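Local structure of transcriptional regulator ComR (Streptococcus vestibularis F0396, 6HU8) at residues I114-E117 / E118-L121; Y79-K82 / N83-I86. The protein probably binds DNA as a competence regulator of the RNPP family, joining a helix-turn-helix domain to a peptide-binding tetratricopeptide-type domain. One frame throughout, in Å; residues are numbered along the deposited sequence.

Contact 1: I114-E117 / E118-L121; sequences ILPE and EELL
Leu120 N donates a hydrogen bond to Pro116 O at 3.1 Å, approaching nearly along the C=O axis with the N-H only 14° from straight, while Glu119 N adds a weak, strongly bent bond to the same oxygen. One residue on, Leu121 N reaches Glu117 O at 2.9 Å. Pro116 holds the N-cap position of helix 117-131, and with these bonds the chain passes from the loop after helix 94-111 into regular helix within the tetratricopeptide-type domain. The carboxylates around this helix start are engaged beyond it: Glu117 forms a salt bridge with Arg39, Glu118 a hydrogen bond with Ser48, and Glu119 bonds to Tyr78, Lys82 and Asn161. The first two of these link the start of the helix to the helix-turn-helix region. Glu118 is bent at chi2 (94°), which folds its carboxylate back over the helix start and brings OE1 within 3.6 Å of Pro116 CB. Along the proline ring runs the aliphatic part of Glu119, the two side chains side by side and pointing the same way, with Glu119 CG 3.9 Å from both Pro116 CG and CD. Further out, Leu115 meets the helix from the loop side: its CB lies 3.9 Å from Leu120 CG, and its CD2 approaches Glu119 CB, the leucine crossing the glutamate chain at about a right angle. Leu120 CD1 turns instead to the backbone, 3.7 Å from Leu115 O.

Contact 2: Y79-K82 / N83-I86; sequences YEMK and NRLI
The guanidinium of Arg84 lies back over the preceding turn of its own helix, with Glu80 CB and Met81 N over one face. Glu80 O lies over the same face, 3.8 Å above the guanidinium plane and displaced from the centre of the group. The two terminal nitrogens of Arg84 have different neighbours. NH1 forms a salt bridge with Glu80 OE1 at 3.3 Å, a fairly long pairing in which the carboxylate and guanidinium planes stand 73° apart, far from a coplanar two-pronged arrangement. NH2 instead comes within 3.5 Å of Met81 CG, an apolar neighbour that borders the charged group. The Arg84 chain gets there by leaving its extended course at chi3 (-139°), and it runs beside Glu80 with both side chains pointing the same way. This is an i to i+4 pair on the exposed side of helix 76-87, within the tetratricopeptide-type region, so solvent probably weakens the attraction. Under it runs the regular alpha-helical bonding: Asn83 N to Tyr79 O, Arg84 N to Glu80 O, Leu85 N to Met81 O and Ile86 N to Lys82 O. A second i to i+4 pair occupies the buried side. Lys82 is fully extended, with CG anti to its backbone nitrogen (chi1 -179°), and its methylenes run alongside Ile86, whose CD1 lies 3.9 Å from Lys82 CE and 4.0 Å from Lys82 CG. Beyond this apolar length, the ammonium is held by Asn161 and Glu119. Leu85 faces helices 94-111 and 117-131, Ile86 packs on helix 160-173, and Met81 rests against Val107 and Gln110.

In the fold
From the N terminus, the chain leaves the helix-turn-helix region and enters helix 76-87, where contact 2 joins successive turns. It then runs through helix 94-111 and the following loop to contact 1, at the start of helix 117-131. The two lie in series, neither nested nor crossed, and each closes only a local turn. Their centres are about 14 Å apart, yet they touch directly: Lys82 NZ and Glu119 OE1 form a salt bridge at 2.7 Å, tying helix 76-87 to helix 117-131, with Asn161 of helix 160-173 bonded to both side chains. Contact 1 also reaches the helix-turn-helix region, which probably binds DNA, whereas contact 2 packs within the helical repeat domain.

Contact 1: I114-E117 / E118-L121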
ATOM      1  N   ILE A 114     -17.671  -8.833   7.438  1.00 40.06           N
ATOM      2  CA  ILE A 114     -16.955 -10.100   7.534  1.00 43.53           C
ATOM      3  C   ILE A 114     -15.468  -9.926   7.250  1.00 39.39           C
ATOM      4  O   ILE A 114     -14.764 -10.916   7.032  1.00 38.80           O
ATOM      5  CB  ILE A 114     -17.556 -11.180   6.573  1.00 39.92           C
ATOM      6  CG1 ILE A 114     -17.727 -10.634   5.153  1.00 41.68           C
ATOM      7  CG2 ILE A 114     -18.914 -11.653   7.091  1.00 39.81           C
ATOM      8  CD1 ILE A 114     -16.468 -10.620   4.305  1.00 44.71           C
ATOM      9  N   LEU A 115     -14.996  -8.677   7.243  1.00 36.69           N
ATOM     10  CA  LEU A 115     -13.598  -8.380   6.914  1.00 38.41           C
ATOM     11  C   LEU A 115     -12.760  -8.146   8.173  1.00 35.35           C
ATOM     12  O   LEU A 115     -13.221  -7.512   9.128  1.00 36.29           O
ATOM     13  CB  LEU A 115     -13.485  -7.148   5.987  1.00 35.62           C
ATOM     14  CG  LEU A 115     -14.004  -7.310   4.551  1.00 37.57           C
ATOM     15  CD1 LEU A 115     -13.995  -5.989   3.761  1.00 34.52           C
ATOM     16  CD2 LEU A 115     -13.227  -8.381   3.789  1.00 37.19           C
ATOM     17  N   PRO A 116     -11.531  -8.688   8.188  1.00 34.31           N
ATOM     18  CA  PRO A 116     -10.617  -8.393   9.295  1.00 35.41           C
ATOM     19  C   PRO A 116     -10.054  -6.978   9.182  1.00 35.97           C
ATOM     20  O   PRO A 116     -10.219  -6.297   8.168  1.00 36.92           O
ATOM     21  CB  PRO A 116      -9.504  -9.429   9.123  1.00 34.49           C
ATOM     22  CG  PRO A 116      -9.461  -9.672   7.655  1.00 35.60           C
ATOM     23  CD  PRO A 116     -10.912  -9.580   7.188  1.00 36.05           C
ATOM     24  N   GLU A 117      -9.363  -6.561  10.231  1.00 37.10           N
ATOM     25  CA  GLU A 117      -8.839  -5.213  10.348  1.00 39.30           C
ATOM     26  C   GLU A 117      -7.953  -4.806   9.174  1.00 34.99           C
ATOM     27  O   GLU A 117      -8.038  -3.676   8.690  1.00 34.82           O
ATOM     28  CB  GLU A 117      -8.063  -5.106  11.649  1.00 39.08           C
ATOM     29  CG  GLU A 117      -7.881  -3.731  12.187  1.00 43.70           C
ATOM     30  CD  GLU A 117      -7.296  -3.794  13.594  1.00 39.59           C
ATOM     31  OE1 GLU A 117      -8.073  -3.905  14.577  1.00 41.98           O
ATOM     32  OE2 GLU A 117      -6.051  -3.757  13.700  1.00 39.88           O
ATOM     33  N   GLU A 118      -7.095  -5.716   8.729  1.00 32.49           N
ATOM     34  CA  GLU A 118      -6.137  -5.381   7.677  1.00 35.39           C
ATOM     35  C   GLU A 118      -6.796  -5.125   6.327  1.00 37.58           C
ATOM     36  O   GLU A 118      -6.324  -4.304   5.548  1.00 35.62           O
ATOM     37  CB  GLU A 118      -5.107  -6.493   7.510  1.00 36.55           C
ATOM     38  CG  GLU A 118      -4.423  -6.891   8.780  1.00 42.60           C
ATOM     39  CD  GLU A 118      -5.102  -8.069   9.476  1.00 44.64           C
ATOM     40  OE1 GLU A 118      -6.276  -7.928   9.915  1.00 40.97           O
ATOM     41  OE2 GLU A 118      -4.434  -9.126   9.580  1.00 41.74           O
ATOM     42  N   GLU A 119      -7.859  -5.868   6.028  1.00 35.87           N
ATOM     43  CA  GLU A 119      -8.588  -5.643   4.795  1.00 36.41           C
ATOM     44  C   GLU A 119      -9.316  -4.309   4.859  1.00 38.27           C
ATOM     45  O   GLU A 119      -9.311  -3.534   3.889  1.00 37.35           O
ATOM     46  CB  GLU A 119      -9.576  -6.783   4.524  1.00 37.86           C
ATOM     47  CG  GLU A 119      -8.899  -8.117   4.175  1.00 35.59           C
ATOM     48  CD  GLU A 119      -8.060  -8.051   2.894  1.00 41.83           C
ATOM     49  OE1 GLU A 119      -8.475  -7.371   1.920  1.00 43.69           O
ATOM     50  OE2 GLU A 119      -6.980  -8.686   2.853  1.00 43.06           O
ATOM     51  N   LEU A 120      -9.926  -4.042   6.009  1.00 35.31           N
ATOM     52  CA  LEU A 120     -10.666  -2.809   6.210  1.00 34.13           C
ATOM     53  C   LEU A 120      -9.746  -1.615   6.099  1.00 36.42           C
ATOM     54  O   LEU A 120     -10.140  -0.596   5.540  1.00 33.66           O
ATOM     55  CB  LEU A 120     -11.354  -2.808   7.577  1.00 32.58           C
ATOM     56  CG  LEU A 120     -12.599  -3.702   7.661  1.00 34.14           C
ATOM     57  CD1 LEU A 120     -13.090  -3.844   9.107  1.00 35.62           C
ATOM     58  CD2 LEU A 120     -13.686  -3.120   6.771  1.00 34.17           C
ATOM     59  N   LEU A 121      -8.536  -1.730   6.652  1.00 35.68           N
ATOM     60  CA  LEU A 121      -7.547  -0.643   6.534  1.00 35.14           C
ATOM     61  C   LEU A 121      -7.155  -0.405   5.078  1.00 36.27           C
ATOM     62  O   LEU A 121      -6.971   0.738   4.647  1.00 39.54           O
ATOM     63  CB  LEU A 121      -6.287  -0.935   7.349  1.00 37.37           C
ATOM     64  CG  LEU A 121      -5.189   0.136   7.154  1.00 37.19           C
ATOM     65  CD1 LEU A 121      -5.606   1.439   7.825  1.00 35.63           C
ATOM     66  CD2 LEU A 121      -3.838  -0.335   7.684  1.00 34.86           C
TER

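Contact 2: Y79-K82 / N83-I86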
ATOM      1  N   TYR A  79     -12.615 -10.960  -2.896  1.00 42.76           N
ATOM      2  CA  TYR A  79     -11.294 -10.918  -3.492  1.00 44.43           C
ATOM      3  C   TYR A  79     -11.356 -10.507  -4.953  1.00 44.54           C
ATOM      4  O   TYR A  79     -10.478  -9.815  -5.423  1.00 43.99           O
ATOM      5  CB  TYR A  79     -10.591 -12.265  -3.343  1.00 46.33           C
ATOM      6  CG  TYR A  79     -10.229 -12.559  -1.916  1.00 45.59           C
ATOM      7  CD1 TYR A  79      -9.266 -11.801  -1.263  1.00 50.25           C
ATOM      8  CD2 TYR A  79     -10.864 -13.577  -1.209  1.00 47.28           C
ATOM      9  CE1 TYR A  79      -8.932 -12.053   0.044  1.00 47.96           C
ATOM     10  CE2 TYR A  79     -10.536 -13.838   0.103  1.00 48.68           C
ATOM     11  CZ  TYR A  79      -9.569 -13.070   0.725  1.00 53.74           C
ATOM     12  OH  TYR A  79      -9.234 -13.321   2.033  1.00 52.82           O
ATOM     13  N   GLU A  80     -12.400 -10.915  -5.667  1.00 47.03           N
ATOM     14  CA  GLU A  80     -12.527 -10.538  -7.074  1.00 46.34           C
ATOM     15  C   GLU A  80     -12.722  -9.038  -7.213  1.00 45.38           C
ATOM     16  O   GLU A  80     -12.118  -8.404  -8.080  1.00 44.78           O
ATOM     17  CB  GLU A  80     -13.697 -11.275  -7.738  1.00 47.82           C
ATOM     18  CG  GLU A  80     -13.508 -12.778  -7.838  1.00 53.08           C
ATOM     19  CD  GLU A  80     -14.805 -13.510  -8.182  1.00 59.16           C
ATOM     20  OE1 GLU A  80     -15.701 -12.883  -8.795  1.00 61.70           O
ATOM     21  OE2 GLU A  80     -14.934 -14.701  -7.821  1.00 54.61           O
ATOM     22  N   MET A  81     -13.565  -8.471  -6.354  1.00 42.46           N
ATOM     23  CA  MET A  81     -13.831  -7.035  -6.402  1.00 45.65           C
ATOM     24  C   MET A  81     -12.643  -6.219  -5.901  1.00 48.16           C
ATOM     25  O   MET A  81     -12.358  -5.142  -6.434  1.00 48.37           O
ATOM     26  CB  MET A  81     -15.075  -6.694  -5.592  1.00 48.45           C
ATOM     27  CG  MET A  81     -16.340  -7.308  -6.158  1.00 48.10           C
ATOM     28  SD  MET A  81     -17.783  -6.959  -5.145  1.00 56.41           S
ATOM     29  CE  MET A  81     -17.919  -5.186  -5.332  1.00 49.51           C
ATOM     30  N   LYS A  82     -11.948  -6.729  -4.886  1.00 43.57           N
ATOM     31  CA  LYS A  82     -10.709  -6.099  -4.432  1.00 44.30           C
ATOM     32  C   LYS A  82      -9.677  -6.116  -5.549  1.00 45.37           C
ATOM     33  O   LYS A  82      -9.011  -5.106  -5.815  1.00 42.48           O
ATOM     34  CB  LYS A  82     -10.149  -6.792  -3.186  1.00 44.20           C
ATOM     35  CG  LYS A  82      -8.855  -6.167  -2.633  1.00 40.53           C
ATOM     36  CD  LYS A  82      -8.293  -6.993  -1.444  1.00 42.00           C
ATOM     37  CE  LYS A  82      -6.973  -6.424  -0.893  1.00 47.38           C
ATOM     38  NZ  LYS A  82      -6.361  -7.305   0.169  1.00 40.72           N
ATOM     39  N   ASN A  83      -9.554  -7.257  -6.213  1.00 42.88           N
ATOM     40  CA  ASN A  83      -8.620  -7.368  -7.328  1.00 47.28           C
ATOM     41  C   ASN A  83      -8.952  -6.363  -8.434  1.00 46.06           C
ATOM     42  O   ASN A  83      -8.071  -5.648  -8.900  1.00 48.44           O
ATOM     43  CB  ASN A  83      -8.612  -8.800  -7.883  1.00 54.33           C
ATOM     44  CG  ASN A  83      -7.512  -9.028  -8.919  1.00 53.41           C
ATOM     45  OD1 ASN A  83      -6.326  -8.952  -8.604  1.00 49.61           O
ATOM     46  ND2 ASN A  83      -7.905  -9.332 -10.154  1.00 53.45           N
ATOM     47  N   ARG A  84     -10.219  -6.296  -8.839  1.00 47.56           N
ATOM     48  CA  ARG A  84     -10.630  -5.336  -9.869  1.00 50.47           C
ATOM     49  C   ARG A  84     -10.347  -3.895  -9.442  1.00 49.75           C
ATOM     50  O   ARG A  84      -9.830  -3.096 -10.233  1.00 51.20           O
ATOM     51  CB  ARG A  84     -12.117  -5.497 -10.202  1.00 51.23           C
ATOM     52  CG  ARG A  84     -12.430  -6.702 -11.081  1.00 55.85           C
ATOM     53  CD  ARG A  84     -13.927  -6.838 -11.335  1.00 54.03           C
ATOM     54  NE  ARG A  84     -14.352  -8.234 -11.261  1.00 57.62           N
ATOM     55  CZ  ARG A  84     -15.295  -8.681 -10.438  1.00 57.60           C
ATOM     56  NH1 ARG A  84     -15.618  -9.971 -10.418  1.00 62.24           N
ATOM     57  NH2 ARG A  84     -15.918  -7.836  -9.628  1.00 59.96           N
ATOM     58  N   LEU A  85     -10.683  -3.583  -8.190  1.00 47.00           N
ATOM     59  CA  LEU A  85     -10.446  -2.263  -7.590  1.00 48.44           C
ATOM     60  C   LEU A  85      -8.981  -1.811  -7.644  1.00 46.81           C
ATOM     61  O   LEU A  85      -8.680  -0.699  -8.076  1.00 50.99           O
ATOM     62  CB  LEU A  85     -10.929  -2.266  -6.122  1.00 46.34           C
ATOM     63  CG  LEU A  85     -10.363  -1.177  -5.201  1.00 47.65           C
ATOM     64  CD1 LEU A  85     -10.769   0.198  -5.692  1.00 52.88           C
ATOM     65  CD2 LEU A  85     -10.782  -1.360  -3.730  1.00 46.52           C
ATOM     66  N   ILE A  86      -8.078  -2.669  -7.186  1.00 45.72           N
ATOM     67  CA  ILE A  86      -6.661  -2.336  -7.092  1.00 43.78           C
ATOM     68  C   ILE A  86      -6.017  -2.194  -8.469  1.00 46.12           C
ATOM     69  O   ILE A  86      -5.087  -1.405  -8.647  1.00 50.15           O
ATOM     70  CB  ILE A  86      -5.908  -3.399  -6.268  1.00 41.30           C
ATOM     71  CG1 ILE A  86      -6.462  -3.438  -4.839  1.00 45.55           C
ATOM     72  CG2 ILE A  86      -4.398  -3.132  -6.257  1.00 39.60           C
ATOM     73  CD1 ILE A  86      -5.621  -4.224  -3.877  1.00 48.34           C
TER